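Local atomic coordinates of cryptochrome DASH, chloroplastic/mitochondrial (Arabidopsis thaliana, PDB entry 2IJG), a protein that repairs cyclobutane pyrimidine dimers in single-stranded DNA as a photolyase carrying FAD and methenyltetrahydrofolate, and may also serve as a photoreceptor. Residues Gly279-Asp284 with Gly462-Phe467; Asn380-Ser385 with Trp468-Arg473. All coordinates share one frame; numbering follows the deposited sequence.

Contact 1: residues Gly279-Asp284 with Gly462-Phe467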
ATOM      1  N   GLY A 279     -16.010  -4.343  -8.979  1.00 24.95           N
ATOM      2  CA  GLY A 279     -16.780  -5.095  -8.008  1.00 24.95           C
ATOM      3  C   GLY A 279     -16.471  -4.559  -6.624  1.00 25.05           C
ATOM      4  O   GLY A 279     -15.577  -3.724  -6.470  1.00 24.03           O
ATOM      5  N   MET A 280     -17.192  -5.035  -5.616  1.00 24.96           N
ATOM      6  CA  MET A 280     -16.973  -4.575  -4.251  1.00 25.92           C
ATOM      7  C   MET A 280     -16.943  -5.719  -3.255  1.00 25.77           C
ATOM      8  O   MET A 280     -16.456  -5.557  -2.138  1.00 26.14           O
ATOM      9  CB  MET A 280     -18.076  -3.596  -3.834  1.00 26.95           C
ATOM     10  CG  MET A 280     -18.185  -2.348  -4.690  1.00 28.71           C
ATOM     11  SD  MET A 280     -19.542  -1.280  -4.147  1.00 31.12           S
ATOM     12  CE  MET A 280     -18.672  -0.061  -3.291  1.00 31.47           C
ATOM     13  N   LEU A 281     -17.452  -6.875  -3.665  1.00 26.15           N
ATOM     14  CA  LEU A 281     -17.520  -8.035  -2.788  1.00 26.35           C
ATOM     15  C   LEU A 281     -16.608  -9.193  -3.183  1.00 25.78           C
ATOM     16  O   LEU A 281     -16.583  -9.615  -4.338  1.00 25.42           O
ATOM     17  CB  LEU A 281     -18.974  -8.531  -2.724  1.00 28.01           C
ATOM     18  CG  LEU A 281     -19.394  -9.620  -1.725  1.00 29.15           C
ATOM     19  CD1 LEU A 281     -20.887  -9.878  -1.873  1.00 30.16           C
ATOM     20  CD2 LEU A 281     -18.639 -10.904  -1.976  1.00 30.65           C
ATOM     21  N   GLY A 282     -15.868  -9.707  -2.207  1.00 25.36           N
ATOM     22  CA  GLY A 282     -14.995 -10.840  -2.454  1.00 25.24           C
ATOM     23  C   GLY A 282     -13.591 -10.525  -2.935  1.00 24.82           C
ATOM     24  O   GLY A 282     -13.308  -9.410  -3.373  1.00 24.65           O
ATOM     25  N   PRO A 283     -12.682 -11.505  -2.857  1.00 23.86           N
ATOM     26  CA  PRO A 283     -11.296 -11.324  -3.289  1.00 23.28           C
ATOM     27  C   PRO A 283     -11.075 -11.484  -4.791  1.00 23.70           C
ATOM     28  O   PRO A 283     -10.064 -11.025  -5.321  1.00 24.23           O
ATOM     29  CB  PRO A 283     -10.552 -12.385  -2.484  1.00 22.75           C
ATOM     30  CG  PRO A 283     -11.555 -13.499  -2.424  1.00 22.62           C
ATOM     31  CD  PRO A 283     -12.836 -12.760  -2.097  1.00 23.68           C
ATOM     32  N   ASP A 284     -12.024 -12.119  -5.473  1.00 23.48           N
ATOM     33  CA  ASP A 284     -11.910 -12.373  -6.913  1.00 24.01           C
ATOM     34  C   ASP A 284     -12.052 -11.215  -7.896  1.00 22.98           C
ATOM     35  O   ASP A 284     -11.380 -11.215  -8.924  1.00 23.24           O
ATOM     36  CB  ASP A 284     -12.906 -13.458  -7.346  1.00 25.27           C
ATOM     37  CG  ASP A 284     -12.470 -14.857  -6.951  1.00 27.03           C
ATOM     38  OD1 ASP A 284     -13.184 -15.818  -7.303  1.00 28.60           O
ATOM     39  OD2 ASP A 284     -11.418 -15.005  -6.293  1.00 29.33           O
ATOM     40  N   GLY A 462     -27.806  -6.184  -4.508  1.00 31.47           N
ATOM     41  CA  GLY A 462     -27.566  -5.726  -3.156  1.00 30.00           C
ATOM     42  C   GLY A 462     -26.875  -6.773  -2.306  1.00 29.44           C
ATOM     43  O   GLY A 462     -26.964  -6.734  -1.079  1.00 29.33           O
ATOM     44  N   GLU A 463     -26.177  -7.714  -2.937  1.00 28.98           N
ATOM     45  CA  GLU A 463     -25.506  -8.744  -2.158  1.00 28.83           C
ATOM     46  C   GLU A 463     -24.292  -8.198  -1.421  1.00 27.43           C
ATOM     47  O   GLU A 463     -23.890  -8.748  -0.397  1.00 27.12           O
ATOM     48  CB  GLU A 463     -25.109  -9.944  -3.033  1.00 30.61           C
ATOM     49  CG  GLU A 463     -23.947  -9.728  -3.967  1.00 33.77           C
ATOM     50  CD  GLU A 463     -23.513 -11.021  -4.648  1.00 35.55           C
ATOM     51  OE1 GLU A 463     -23.095 -11.963  -3.937  1.00 36.75           O
ATOM     52  OE2 GLU A 463     -23.592 -11.096  -5.894  1.00 36.30           O
ATOM     53  N   TYR A 464     -23.707  -7.115  -1.926  1.00 25.78           N
ATOM     54  CA  TYR A 464     -22.557  -6.528  -1.245  1.00 24.36           C
ATOM     55  C   TYR A 464     -23.018  -5.885   0.057  1.00 23.39           C
ATOM     56  O   TYR A 464     -22.469  -6.147   1.128  1.00 22.09           O
ATOM     57  CB  TYR A 464     -21.876  -5.460  -2.105  1.00 23.86           C
ATOM     58  CG  TYR A 464     -20.807  -4.718  -1.342  1.00 24.51           C
ATOM     59  CD1 TYR A 464     -19.642  -5.367  -0.925  1.00 24.16           C
ATOM     60  CD2 TYR A 464     -20.990  -3.388  -0.965  1.00 24.23           C
ATOM     61  CE1 TYR A 464     -18.691  -4.712  -0.144  1.00 23.83           C
ATOM     62  CE2 TYR A 464     -20.045  -2.723  -0.186  1.00 23.53           C
ATOM     63  CZ  TYR A 464     -18.902  -3.389   0.222  1.00 23.92           C
ATOM     64  OH  TYR A 464     -17.978  -2.735   1.007  1.00 23.02           O
ATOM     65  N   VAL A 465     -24.026  -5.030  -0.041  1.00 23.11           N
ATOM     66  CA  VAL A 465     -24.550  -4.362   1.138  1.00 23.72           C
ATOM     67  C   VAL A 465     -25.094  -5.382   2.139  1.00 23.66           C
ATOM     68  O   VAL A 465     -24.952  -5.214   3.354  1.00 24.41           O
ATOM     69  CB  VAL A 465     -25.650  -3.357   0.753  1.00 24.38           C
ATOM     70  CG1 VAL A 465     -26.331  -2.847   1.996  1.00 27.12           C
ATOM     71  CG2 VAL A 465     -25.037  -2.181  -0.013  1.00 23.01           C
ATOM     72  N   ALA A 466     -25.695  -6.452   1.627  1.00 22.92           N
ATOM     73  CA  ALA A 466     -26.248  -7.496   2.487  1.00 22.87           C
ATOM     74  C   ALA A 466     -25.148  -8.262   3.212  1.00 22.17           C
ATOM     75  O   ALA A 466     -25.299  -8.635   4.376  1.00 22.58           O
ATOM     76  CB  ALA A 466     -27.096  -8.460   1.665  1.00 23.17           C
ATOM     77  N   PHE A 467     -24.039  -8.502   2.523  1.00 20.86           N
ATOM     78  CA  PHE A 467     -22.937  -9.229   3.129  1.00 19.61           C
ATOM     79  C   PHE A 467     -22.408  -8.501   4.368  1.00 19.42           C
ATOM     80  O   PHE A 467     -22.019  -9.135   5.350  1.00 18.91           O
ATOM     81  CB  PHE A 467     -21.801  -9.413   2.118  1.00 20.01           C
ATOM     82  CG  PHE A 467     -20.612 -10.142   2.674  1.00 19.84           C
ATOM     83  CD1 PHE A 467     -20.601 -11.529   2.747  1.00 20.54           C
ATOM     84  CD2 PHE A 467     -19.519  -9.438   3.165  1.00 19.98           C
ATOM     85  CE1 PHE A 467     -19.516 -12.208   3.308  1.00 20.44           C
ATOM     86  CE2 PHE A 467     -18.430 -10.107   3.725  1.00 20.02           C
ATOM     87  CZ  PHE A 467     -18.433 -11.497   3.797  1.00 20.02           C
TER

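Contact 2: residues Asn380-Ser385 with Trp468-Arg473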
ATOM      1  N   ASN A 380     -19.418  -0.151   2.912  1.00 18.86           N
ATOM      2  CA  ASN A 380     -18.011   0.113   2.642  1.00 18.99           C
ATOM      3  C   ASN A 380     -17.217   0.529   3.873  1.00 19.21           C
ATOM      4  O   ASN A 380     -16.107   0.052   4.087  1.00 18.25           O
ATOM      5  CB  ASN A 380     -17.888   1.183   1.564  1.00 18.57           C
ATOM      6  CG  ASN A 380     -17.947   0.600   0.181  1.00 18.30           C
ATOM      7  OD1 ASN A 380     -16.984  -0.006  -0.285  1.00 19.28           O
ATOM      8  ND2 ASN A 380     -19.082   0.759  -0.481  1.00 18.78           N
ATOM      9  N   MET A 381     -17.787   1.410   4.690  1.00 19.66           N
ATOM     10  CA  MET A 381     -17.084   1.867   5.877  1.00 19.62           C
ATOM     11  C   MET A 381     -16.896   0.728   6.868  1.00 19.61           C
ATOM     12  O   MET A 381     -15.885   0.665   7.563  1.00 19.29           O
ATOM     13  CB  MET A 381     -17.837   3.035   6.522  1.00 19.77           C
ATOM     14  CG  MET A 381     -17.950   4.259   5.609  1.00 20.34           C
ATOM     15  SD  MET A 381     -16.358   4.737   4.864  1.00 21.57           S
ATOM     16  CE  MET A 381     -15.446   5.241   6.317  1.00 21.05           C
ATOM     17  N   LYS A 382     -17.866  -0.177   6.930  1.00 20.24           N
ATOM     18  CA  LYS A 382     -17.767  -1.316   7.835  1.00 19.82           C
ATOM     19  C   LYS A 382     -16.670  -2.260   7.337  1.00 19.19           C
ATOM     20  O   LYS A 382     -15.884  -2.787   8.129  1.00 19.32           O
ATOM     21  CB  LYS A 382     -19.104  -2.046   7.901  1.00 21.16           C
ATOM     22  CG  LYS A 382     -19.209  -3.067   9.029  1.00 23.46           C
ATOM     23  CD  LYS A 382     -20.627  -3.602   9.099  1.00 26.80           C
ATOM     24  CE  LYS A 382     -20.863  -4.492  10.297  1.00 29.13           C
ATOM     25  NZ  LYS A 382     -22.319  -4.821  10.403  1.00 30.79           N
ATOM     26  N   GLU A 383     -16.609  -2.472   6.025  1.00 18.85           N
ATOM     27  CA  GLU A 383     -15.578  -3.341   5.468  1.00 18.75           C
ATOM     28  C   GLU A 383     -14.211  -2.769   5.865  1.00 18.25           C
ATOM     29  O   GLU A 383     -13.337  -3.486   6.362  1.00 17.05           O
ATOM     30  CB  GLU A 383     -15.686  -3.412   3.939  1.00 18.64           C
ATOM     31  CG  GLU A 383     -14.849  -4.540   3.330  1.00 19.34           C
ATOM     32  CD  GLU A 383     -14.805  -4.528   1.808  1.00 19.33           C
ATOM     33  OE1 GLU A 383     -15.717  -3.960   1.173  1.00 19.50           O
ATOM     34  OE2 GLU A 383     -13.852  -5.104   1.242  1.00 21.38           O
ATOM     35  N   LEU A 384     -14.049  -1.463   5.662  1.00 17.53           N
ATOM     36  CA  LEU A 384     -12.801  -0.782   5.990  1.00 16.69           C
ATOM     37  C   LEU A 384     -12.318  -0.972   7.429  1.00 16.79           C
ATOM     38  O   LEU A 384     -11.156  -1.316   7.653  1.00 16.37           O
ATOM     39  CB  LEU A 384     -12.929   0.714   5.709  1.00 16.55           C
ATOM     40  CG  LEU A 384     -11.685   1.539   6.060  1.00 17.16           C
ATOM     41  CD1 LEU A 384     -10.524   1.121   5.141  1.00 15.29           C
ATOM     42  CD2 LEU A 384     -11.992   3.024   5.901  1.00 16.59           C
ATOM     43  N   SER A 385     -13.188  -0.737   8.408  1.00 16.60           N
ATOM     44  CA  SER A 385     -12.765  -0.877   9.802  1.00 17.45           C
ATOM     45  C   SER A 385     -12.654  -2.335  10.250  1.00 17.30           C
ATOM     46  O   SER A 385     -11.993  -2.640  11.242  1.00 17.44           O
ATOM     47  CB  SER A 385     -13.719  -0.122  10.739  1.00 17.94           C
ATOM     48  OG  SER A 385     -15.008  -0.699  10.733  1.00 19.06           O
ATOM     49  N   TRP A 468     -22.404  -7.172   4.332  1.00 18.71           N
ATOM     50  CA  TRP A 468     -21.889  -6.403   5.463  1.00 19.24           C
ATOM     51  C   TRP A 468     -22.908  -5.895   6.467  1.00 19.12           C
ATOM     52  O   TRP A 468     -22.617  -5.812   7.658  1.00 19.65           O
ATOM     53  CB  TRP A 468     -21.051  -5.223   4.963  1.00 17.51           C
ATOM     54  CG  TRP A 468     -19.722  -5.659   4.434  1.00 18.55           C
ATOM     55  CD1 TRP A 468     -19.356  -5.788   3.122  1.00 17.01           C
ATOM     56  CD2 TRP A 468     -18.607  -6.110   5.209  1.00 17.26           C
ATOM     57  NE1 TRP A 468     -18.084  -6.298   3.036  1.00 17.65           N
ATOM     58  CE2 TRP A 468     -17.601  -6.507   4.302  1.00 17.45           C
ATOM     59  CE3 TRP A 468     -18.362  -6.222   6.584  1.00 17.84           C
ATOM     60  CZ2 TRP A 468     -16.369  -7.009   4.723  1.00 16.97           C
ATOM     61  CZ3 TRP A 468     -17.136  -6.721   7.005  1.00 18.46           C
ATOM     62  CH2 TRP A 468     -16.152  -7.110   6.073  1.00 18.70           C
ATOM     63  N   LEU A 469     -24.099  -5.555   5.993  1.00 20.55           N
ATOM     64  CA  LEU A 469     -25.141  -5.032   6.869  1.00 21.33           C
ATOM     65  C   LEU A 469     -26.211  -6.092   7.136  1.00 22.30           C
ATOM     66  O   LEU A 469     -27.127  -6.281   6.336  1.00 22.09           O
ATOM     67  CB  LEU A 469     -25.761  -3.791   6.224  1.00 21.39           C
ATOM     68  CG  LEU A 469     -24.729  -2.806   5.652  1.00 21.46           C
ATOM     69  CD1 LEU A 469     -25.439  -1.642   4.988  1.00 21.29           C
ATOM     70  CD2 LEU A 469     -23.807  -2.317   6.761  1.00 20.95           C
ATOM     71  N   GLN A 470     -26.084  -6.780   8.267  1.00 23.39           N
ATOM     72  CA  GLN A 470     -27.023  -7.834   8.643  1.00 25.13           C
ATOM     73  C   GLN A 470     -28.499  -7.433   8.519  1.00 25.89           C
ATOM     74  O   GLN A 470     -29.325  -8.218   8.048  1.00 25.58           O
ATOM     75  CB  GLN A 470     -26.734  -8.316  10.074  1.00 25.49           C
ATOM     76  CG  GLN A 470     -26.754  -7.217  11.131  1.00 26.88           C
ATOM     77  CD  GLN A 470     -25.405  -6.535  11.310  1.00 27.95           C
ATOM     78  OE1 GLN A 470     -24.662  -6.336  10.348  1.00 27.54           O
ATOM     79  NE2 GLN A 470     -25.089  -6.162  12.549  1.00 27.18           N
ATOM     80  N   GLN A 471     -28.830  -6.210   8.928  1.00 26.68           N
ATOM     81  CA  GLN A 471     -30.211  -5.740   8.860  1.00 27.46           C
ATOM     82  C   GLN A 471     -30.841  -5.866   7.472  1.00 28.34           C
ATOM     83  O   GLN A 471     -32.065  -5.824   7.337  1.00 27.95           O
ATOM     84  CB  GLN A 471     -30.311  -4.279   9.325  1.00 26.81           C
ATOM     85  CG  GLN A 471     -29.821  -4.035  10.747  1.00 26.40           C
ATOM     86  CD  GLN A 471     -28.372  -3.580  10.797  1.00 26.19           C
ATOM     87  OE1 GLN A 471     -27.549  -4.009   9.988  1.00 25.47           O
ATOM     88  NE2 GLN A 471     -28.049  -2.719  11.760  1.00 25.20           N
ATOM     89  N   LEU A 472     -30.021  -6.032   6.441  1.00 28.78           N
ATOM     90  CA  LEU A 472     -30.555  -6.134   5.086  1.00 29.47           C
ATOM     91  C   LEU A 472     -30.513  -7.546   4.497  1.00 30.14           C
ATOM     92  O   LEU A 472     -30.994  -7.775   3.385  1.00 29.46           O
ATOM     93  CB  LEU A 472     -29.802  -5.163   4.170  1.00 29.29           C
ATOM     94  CG  LEU A 472     -29.686  -3.730   4.706  1.00 29.50           C
ATOM     95  CD1 LEU A 472     -28.918  -2.876   3.716  1.00 30.09           C
ATOM     96  CD2 LEU A 472     -31.069  -3.145   4.942  1.00 29.72           C
ATOM     97  N   ARG A 473     -29.954  -8.487   5.249  1.00 31.84           N
ATOM     98  CA  ARG A 473     -29.826  -9.873   4.801  1.00 33.65           C
ATOM     99  C   ARG A 473     -31.103 -10.481   4.224  1.00 34.98           C
ATOM    100  O   ARG A 473     -31.102 -10.996   3.103  1.00 35.24           O
ATOM    101  CB  ARG A 473     -29.343 -10.756   5.956  1.00 34.62           C
ATOM    102  CG  ARG A 473     -27.993 -10.370   6.544  1.00 36.23           C
ATOM    103  CD  ARG A 473     -26.827 -10.908   5.732  1.00 36.28           C
ATOM    104  NE  ARG A 473     -25.553 -10.344   6.178  1.00 36.47           N
ATOM    105  CZ  ARG A 473     -24.980 -10.596   7.351  1.00 36.31           C
ATOM    106  NH1 ARG A 473     -25.557 -11.417   8.216  1.00 36.35           N
ATOM    107  NH2 ARG A 473     -23.831 -10.011   7.666  1.00 36.29           N
TER

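Contact 1: residues Gly279-Asp284 with Gly462-Phe467
Tyr464 turns one face of its ring to Met280 and meets Leu281, the next residue of the same loop, with its edge. The CB of Met280 stands 3.8 Å from the centroid of the Tyr464 ring and just 11° off the ring normal, a CH-pi contact squarely over the face. With CG set anti to its own carbonyl carbon (chi1 -60°), the methionine chain then crosses the ring at about a right angle. Farther out, its SD lies obliquely above the same face, 4.5 Å from the centroid of the Tyr464 ring, in a Met-aromatic contact. The carbonyl oxygen of Met280 also comes close, 3.1 Å from CE1 of Tyr464.

The loop that carries these residues joins helix 273-276 to helix 290-294 in the helical, FAD-binding part of the photolyase/cryptochrome fold, and it runs on into the Ser286-Ser290 segment that, by similarity, binds FAD. The Met280 side chain is, at its nearest atom, about 10 Å from the bound FAD, and it lies beside Arg393, which by similarity binds ATP.

Leu281 places its CB 3.7 Å from CD1 of Tyr464, near the ring plane. Its CD1 reaches onward to helix 463-468, where it lies 3.5 Å from O of Glu463 and 4.1 Å from CB of Phe467. The aliphatic CG of Glu463 borders the same methyl. At its far end the Tyr464 hydroxyl hydrogen-bonds Glu383 of helix 375-387. Replacing this tyrosine by an alanine removes both ring and hydroxyl, and would probably open a gap beside Met280 and leave Glu383 without that partner. Asp459 receives the backbone N-H of Tyr464 at the start of the helix, and Arg245 makes a cation-pi contact with the Phe467 ring.

Contact 2: residues Asn380-Ser385 with Trp468-Arg473
Lys382 leaves its helix fully extended toward Trp468, with CG anti to the backbone N (chi1 -168°) and every later torsion near trans, a shape that carries its ammonium past the indole to the backbone beyond. Glu383 has the same first torsion, which carries its CG just past the CE2-CZ2 edge of the indole, above its plane. Trp468 for its part presents a face of the indole to the helix.

The backbone of the helix itself makes the central contact: CA of Glu383 sits 3.7 Å from the centroid of the six-membered ring of Trp468 and 8° off its normal, a CH-pi contact over the face. CB of Glu383 lies above the same face, offset toward the rim, and CG of Glu383 comes within 3.2 Å of CZ2 of Trp468, a tight fit. The carboxylate plane runs nearly parallel to the indole, and Tyr464 holds its OE1. The Tyr464 ring also meets the indole, the two planes steeply inclined, and Thr386 and Thr387 touch it from the helix.

Lys382 supplies the polar half. Its NZ donates to O of Trp468 at 2.9 Å, and the C=O...N angle of 163° puts the nitrogen almost straight out from the oxygen. The same NZ is 2.8 Å from OE1 of Gln470, while CD of Lys382 rests 4.2 Å from CD2 of Leu469.

Because Leu469 is the first residue to leave helical geometry, this carbonyl stands at the C-terminal end of helix 463-468, where the helix dipole would probably favour a positive charge. The result is a lysine bound to a helix C-terminus, joining two helices of the FAD-binding domain, with the Glu383 side chain, at its nearest atom, about 9 Å from the FAD.

Contacts 1 and 2 have centres 10 Å apart, on the same side of the chain's centre, and illustrate how one short helix can tie together distant parts of a sequence. Their segments alternate along the chain: 279-284, 380-385, 462-467, then 468-473. Helix 463-468 spans both contacts, offering most of its length to the 279-284 loop in contact 1 and its last residue to helix 375-387 in contact 2. The hydrogen bond between Tyr464 and Glu383 links the two, and Val465 packs on Leu472. The loop leading to residues that by similarity bind FAD is thus packed against helix 463-468, which in turn meets helix 375-387.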